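Local coordinates for protein Non-reducing end beta-L-arabinofuranosidase (Bacteroides thetaiotaomicron, PDB 5MQO) that is a family GH127 glycoside hydrolase of a gut bacterium that probably acts on plant pectin, possibly as an aceric acidase, at residues A[384-389]-A[463-468]; A[391-396]-A[406-411]. All coordinates share one frame; numbering follows the deposited sequence.

How the contacts relate
Helix 382-399 is shared by both contacts, whose centres lie about 11 Å apart: its 384-389 part meets 463-468 in contact 1, and its 391-396 part meets 406-411 of the following helix in contact 2. The two are stitched together where Met389 CB lies 3.8 Å from Cys411 CB, and where Val408 CG2 lies 3.5 Å from Met389 O. Contact 2 is a local hairpin contact within the 73 residues that separate the segments of contact 1. Both are buried near the middle of the chain, in the catalytic domain of the GH127 family, with centres about 4 Å (contact 1) and 7 Å (contact 2) from the centre of the chain.

Contact 1: residues A[384-389]-A[463-468]; sequences ANIGNM and LRTLCQ
Ile386 and Thr465 mark the closest backbone approach of the two segments, with their CA atoms 7.7 Å apart; 384-389 is one helical stretch, and 463-468 begins helical and leaves the helix toward its C-terminal end. The interface is small, burying 115 Å² in all, and is carried by three side chains. Ile386 and Thr465 reach toward each other tip to tip. The CG2 methyl of Ile386 comes to 3.6 Å from Thr465 OG1, while the end of the longer branch, Ile386 CD1, sits 3.9 Å from the same oxygen and also near Thr465 CB. The isoleucine thus presents both of its branches to the threonine hydroxyl. That hydroxyl is engaged within its own helix, hydrogen-bonded to the carbonyl oxygen of Asn461 one turn earlier. Rotation about the first bond of Thr465 (chi1 -76°) places OG1 beside the backbone N, and CG2, anti to the backbone N, faces Met389. The methionine is stretched out in all three torsions, chi1 at 180°, and its SD approaches Thr465 CG2 at a loose 4.5 Å. Helix 402-416 flanks the site through Val416 against Ile386, and Tyr302 of helix 297-314 also packs on Ile386. The disulfide Cys383-Cys458 ties the beginnings of helices 382-399 and 458-466 together covalently. No hydrogen bond or salt bridge crosses between 384-389 and 463-468, so the two segments meet through van der Waals contact, in which a threonine whose polar atom is served by its own helix can face aliphatic neighbours in a buried setting.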
loop_
_atom_site.group_PDB
_atom_site.type_symbol
_atom_site.label_atom_id
_atom_site.label_comp_id
_atom_site.label_asym_id
_atom_site.label_seq_id
_atom_site.Cartn_x
_atom_site.Cartn_y
_atom_site.Cartn_z
ATOM N N ALA A 384 0.204 -6.074 -5.785
ATOM C CA ALA A 384 0.425 -5.014 -6.787
ATOM C C ALA A 384 0.096 -3.676 -6.156
ATOM O O ALA A 384 0.737 -2.650 -6.461
ATOM C CB ALA A 384 -0.451 -5.224 -8.033
ATOM N N ASN A 385 -0.912 -3.707 -5.281
ATOM C CA ASN A 385 -1.423 -2.508 -4.640
ATOM C C ASN A 385 -0.419 -2.087 -3.535
ATOM O O ASN A 385 -0.120 -0.925 -3.370
ATOM C CB ASN A 385 -2.819 -2.773 -4.104
ATOM C CG ASN A 385 -3.722 -3.499 -5.113
ATOM O OD1 ASN A 385 -3.434 -3.542 -6.305
ATOM N ND2 ASN A 385 -4.813 -4.095 -4.624
ATOM N N ILE A 386 0.148 -3.071 -2.845
ATOM C CA ILE A 386 1.257 -2.867 -1.906
ATOM C C ILE A 386 2.470 -2.330 -2.649
ATOM O O ILE A 386 3.248 -1.565 -2.098
ATOM C CB ILE A 386 1.645 -4.192 -1.183
ATOM C CG1 ILE A 386 0.498 -4.645 -0.272
ATOM C CG2 ILE A 386 2.963 -4.057 -0.394
ATOM C CD1 ILE A 386 0.671 -6.016 0.341
ATOM N N GLY A 387 2.651 -2.786 -3.879
ATOM C CA GLY A 387 3.735 -2.307 -4.714
ATOM C C GLY A 387 3.599 -0.830 -5.016
ATOM O O GLY A 387 4.542 -0.074 -4.831
ATOM N N ASN A 388 2.419 -0.425 -5.476
ATOM C CA ASN A 388 2.135 0.984 -5.737
ATOM C C ASN A 388 2.339 1.820 -4.450
ATOM O O ASN A 388 2.829 2.948 -4.517
ATOM C CB ASN A 388 0.714 1.143 -6.248
ATOM C CG ASN A 388 0.446 2.509 -6.863
ATOM O OD1 ASN A 388 1.310 3.137 -7.497
ATOM N ND2 ASN A 388 -0.791 2.962 -6.718
ATOM N N MET A 389 1.982 1.257 -3.299
ATOM C CA MET A 389 2.152 1.932 -2.020
ATOM C C MET A 389 3.639 2.186 -1.687
ATOM O O MET A 389 4.020 3.296 -1.355
ATOM C CB MET A 389 1.522 1.086 -0.924
ATOM C CG MET A 389 1.643 1.696 0.456
ATOM S SD MET A 389 1.066 0.620 1.763
ATOM C CE MET A 389 1.900 1.378 3.133
ATOM N N LEU A 463 -0.060 -9.384 5.313
ATOM C CA LEU A 463 -0.030 -9.312 6.773
ATOM C C LEU A 463 1.206 -8.562 7.306
ATOM O O LEU A 463 1.086 -7.687 8.152
ATOM C CB LEU A 463 -0.125 -10.719 7.394
ATOM C CG LEU A 463 -0.135 -10.803 8.941
ATOM C CD1 LEU A 463 -1.189 -9.910 9.576
ATOM C CD2 LEU A 463 -0.310 -12.238 9.434
ATOM N N ARG A 464 2.383 -8.870 6.810
ATOM C CA ARG A 464 3.546 -8.119 7.257
ATOM C C ARG A 464 3.448 -6.636 6.900
ATOM O O ARG A 464 3.927 -5.792 7.647
ATOM C CB ARG A 464 4.849 -8.730 6.735
ATOM C CG ARG A 464 5.161 -8.447 5.288
ATOM C CD ARG A 464 6.008 -7.189 5.071
ATOM N NE ARG A 464 7.307 -7.547 4.526
ATOM C CZ ARG A 464 7.519 -8.008 3.288
ATOM N NH1 ARG A 464 6.530 -8.153 2.420
ATOM N NH2 ARG A 464 8.752 -8.332 2.912
ATOM N N THR A 465 2.822 -6.318 5.772
ATOM C CA THR A 465 2.700 -4.919 5.384
ATOM C C THR A 465 1.765 -4.231 6.368
ATOM O O THR A 465 2.135 -3.220 6.983
ATOM C CB THR A 465 2.225 -4.753 3.936
ATOM O OG1 THR A 465 3.310 -5.043 3.049
ATOM C CG2 THR A 465 1.786 -3.335 3.677
ATOM N N LEU A 466 0.586 -4.810 6.557
ATOM C CA LEU A 466 -0.365 -4.268 7.522
ATOM C C LEU A 466 0.214 -4.217 8.935
ATOM O O LEU A 466 -0.024 -3.244 9.623
ATOM C CB LEU A 466 -1.698 -5.012 7.502
ATOM C CG LEU A 466 -2.476 -4.895 6.189
ATOM C CD1 LEU A 466 -3.476 -6.026 6.053
ATOM C CD2 LEU A 466 -3.175 -3.561 6.096
ATOM N N CYS A 467 0.997 -5.223 9.344
ATOM C CA CYS A 467 1.717 -5.185 10.643
ATOM C C CYS A 467 2.745 -4.038 10.773
ATOM O O CYS A 467 3.269 -3.815 11.858
ATOM C CB CYS A 467 2.441 -6.513 10.927
ATOM S SG CYS A 467 1.386 -7.899 11.400
ATOM N N GLN A 468 3.048 -3.341 9.678
ATOM C CA GLN A 468 4.022 -2.258 9.650
ATOM C C GLN A 468 3.441 -0.892 9.398
ATOM O O GLN A 468 4.197 0.067 9.321
ATOM C CB GLN A 468 5.005 -2.533 8.537
ATOM C CG GLN A 468 5.910 -3.723 8.790
ATOM C CD GLN A 468 6.599 -4.162 7.529
ATOM O OE1 GLN A 468 6.175 -3.795 6.419
ATOM N NE2 GLN A 468 7.654 -4.954 7.672
#

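Contact 2: residues A[391-396]-A[406-411]; sequences FNWRML and ELVETC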
loop_
_atom_site.group_PDB
_atom_site.type_symbol
_atom_site.label_atom_id
_atom_site.label_comp_id
_atom_site.label_asym_id
_atom_site.label_seq_id
_atom_site.Cartn_x
_atom_site.Cartn_y
_atom_site.Cartn_z
ATOM N N PHE A 391 6.192 1.962 -3.884
ATOM C CA PHE A 391 6.700 2.899 -4.909
ATOM C C PHE A 391 6.469 4.336 -4.423
ATOM O O PHE A 391 7.405 5.136 -4.343
ATOM C CB PHE A 391 6.041 2.641 -6.280
ATOM C CG PHE A 391 6.439 3.612 -7.393
ATOM C CD1 PHE A 391 7.735 4.130 -7.513
ATOM C CD2 PHE A 391 5.512 3.960 -8.373
ATOM C CE1 PHE A 391 8.085 5.001 -8.552
ATOM C CE2 PHE A 391 5.862 4.837 -9.417
ATOM C CZ PHE A 391 7.152 5.367 -9.493
ATOM N N ASN A 392 5.244 4.637 -4.017
ATOM C CA ASN A 392 4.927 6.011 -3.672
ATOM C C ASN A 392 5.654 6.484 -2.408
ATOM O O ASN A 392 5.940 7.674 -2.241
ATOM C CB ASN A 392 3.422 6.205 -3.537
ATOM C CG ASN A 392 2.770 6.456 -4.858
ATOM O OD1 ASN A 392 2.572 7.594 -5.263
ATOM N ND2 ASN A 392 2.465 5.388 -5.563
ATOM N N TRP A 393 5.933 5.542 -1.520
ATOM C CA TRP A 393 6.630 5.869 -0.315
ATOM C C TRP A 393 8.066 6.275 -0.631
ATOM O O TRP A 393 8.528 7.242 -0.086
ATOM C CB TRP A 393 6.577 4.731 0.680
ATOM C CG TRP A 393 7.236 5.102 1.956
ATOM C CD1 TRP A 393 8.501 4.767 2.349
ATOM C CD2 TRP A 393 6.696 5.924 2.988
ATOM N NE1 TRP A 393 8.768 5.310 3.577
ATOM C CE2 TRP A 393 7.670 6.020 3.995
ATOM C CE3 TRP A 393 5.473 6.577 3.170
ATOM C CZ2 TRP A 393 7.468 6.742 5.155
ATOM C CZ3 TRP A 393 5.263 7.293 4.344
ATOM C CH2 TRP A 393 6.267 7.376 5.311
ATOM N N ARG A 394 8.744 5.553 -1.520
ATOM C CA ARG A 394 10.099 5.912 -1.946
ATOM C C ARG A 394 10.105 7.260 -2.663
ATOM O O ARG A 394 10.960 8.122 -2.398
ATOM C CB ARG A 394 10.680 4.860 -2.863
ATOM C CG ARG A 394 11.431 3.738 -2.170
ATOM C CD ARG A 394 10.522 2.868 -1.359
ATOM N NE ARG A 394 11.211 1.708 -0.834
ATOM C CZ ARG A 394 10.747 0.962 0.162
ATOM N NH1 ARG A 394 9.573 1.212 0.743
ATOM N NH2 ARG A 394 11.468 -0.069 0.574
ATOM N N MET A 395 9.123 7.463 -3.534
ATOM C CA MET A 395 9.002 8.754 -4.220
ATOM C C MET A 395 8.787 9.926 -3.238
ATOM O O MET A 395 9.371 10.999 -3.410
ATOM C CB MET A 395 7.906 8.706 -5.280
ATOM C CG MET A 395 8.194 7.706 -6.397
ATOM S SD MET A 395 9.560 8.117 -7.496
ATOM C CE MET A 395 8.860 9.520 -8.351
ATOM N N LEU A 396 7.984 9.708 -2.205
ATOM C CA LEU A 396 7.888 10.678 -1.123
ATOM C C LEU A 396 9.269 11.000 -0.530
ATOM O O LEU A 396 9.642 12.182 -0.464
ATOM C CB LEU A 396 6.954 10.196 -0.012
ATOM C CG LEU A 396 6.738 11.141 1.185
ATOM C CD1 LEU A 396 6.025 12.431 0.766
ATOM C CD2 LEU A 396 5.938 10.411 2.252
ATOM N N GLU A 406 -0.234 11.050 -0.459
ATOM C CA GLU A 406 -1.652 10.793 -0.733
ATOM C C GLU A 406 -1.887 9.366 -1.240
ATOM O O GLU A 406 -2.778 8.647 -0.752
ATOM C CB GLU A 406 -2.163 11.797 -1.776
ATOM C CG GLU A 406 -3.665 11.813 -2.029
ATOM C CD GLU A 406 -4.500 12.103 -0.801
ATOM O OE1 GLU A 406 -4.117 12.970 0.013
ATOM O OE2 GLU A 406 -5.554 11.459 -0.643
ATOM N N LEU A 407 -1.049 8.948 -2.180
ATOM C CA LEU A 407 -1.124 7.606 -2.760
ATOM C C LEU A 407 -0.786 6.493 -1.804
ATOM O O LEU A 407 -1.410 5.423 -1.860
ATOM C CB LEU A 407 -0.268 7.535 -4.033
ATOM C CG LEU A 407 -1.165 8.187 -5.110
ATOM C CD1 LEU A 407 -0.406 9.091 -6.018
ATOM C CD2 LEU A 407 -1.920 7.130 -5.900
ATOM N N VAL A 408 0.191 6.736 -0.930
ATOM C CA VAL A 408 0.478 5.795 0.145
ATOM C C VAL A 408 -0.796 5.575 0.962
ATOM O O VAL A 408 -1.135 4.435 1.246
ATOM C CB VAL A 408 1.658 6.275 1.041
ATOM C CG1 VAL A 408 1.785 5.437 2.304
ATOM C CG2 VAL A 408 2.971 6.202 0.277
ATOM N N GLU A 409 -1.511 6.652 1.314
ATOM C CA GLU A 409 -2.724 6.528 2.163
ATOM C C GLU A 409 -3.868 5.826 1.422
ATOM O O GLU A 409 -4.463 4.863 1.950
ATOM C CB GLU A 409 -3.227 7.886 2.684
ATOM C CG GLU A 409 -4.207 7.809 3.866
ATOM C CD GLU A 409 -4.623 9.182 4.399
ATOM O OE1 GLU A 409 -5.188 9.965 3.596
ATOM O OE2 GLU A 409 -4.332 9.513 5.583
ATOM N N THR A 410 -4.168 6.317 0.218
ATOM C CA THR A 410 -5.210 5.729 -0.635
ATOM C C THR A 410 -5.021 4.224 -0.762
ATOM O O THR A 410 -5.955 3.462 -0.500
ATOM C CB THR A 410 -5.157 6.360 -2.030
ATOM O OG1 THR A 410 -5.220 7.782 -1.865
ATOM C CG2 THR A 410 -6.298 5.864 -2.965
ATOM N N CYS A 411 -3.798 3.810 -1.082
ATOM C CA CYS A 411 -3.479 2.392 -1.227
ATOM C C CYS A 411 -3.690 1.617 0.073
ATOM O O CYS A 411 -4.366 0.565 0.093
ATOM C CB CYS A 411 -2.056 2.207 -1.767
ATOM S SG CYS A 411 -1.875 2.657 -3.516
#
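Asn392 and Val408 bring the backbones closest, CA to CA 5.9 Å, where the segments of two successive helices run nearly antiparallel at 157° with axes 8.6 Å apart. Val408 wedges into the opposing helix: its CG2 lies 3.5 Å from the backbone N of Trp393 and 3.8 Å from Asn392 CB. Val408 CG2 also meets the Trp393 indole at its edge, in the ring plane, 3.8 Å from CE3, and Val408 CG1 stands near that carbon too. With CG1 anti to the backbone N (chi1 169°), Val408 directs both methyls at this corner of the ring. On the preceding residue, the amide of Asn392 crosses Leu407 obliquely, its OD1 3.1 Å from Leu407 CB and 3.4 Å from Leu407 CD1. This flat group is fixed by bonds outside the two segments: ND2 donates to Asn388 O one turn back in its own helix, and OD1 accepts from Trp327 NE1. Replacing Asn392 by an alanine would take away the amide, which would probably leave the Trp327 indole N-H without its acceptor and open a gap beside Leu407. Within 406-411, Thr410 OG1 donates to Glu406 O at 2.8 Å from above the carbonyl plane; the same oxygen also accepts the backbone N-H of Thr410. The contact joins the two helices of the hairpin 382-399/402-416, consistent with the helical (alpha/alpha) barrel of GH127 catalytic domains. Leu407 rests on Trp327 and Val331 of helix 317-333, Trp393 NE1 is hydrogen-bonded to Asn38 of strand 37-38, and Glu406 and Glu409 both form salt bridges to Arg534 of strand 529-535.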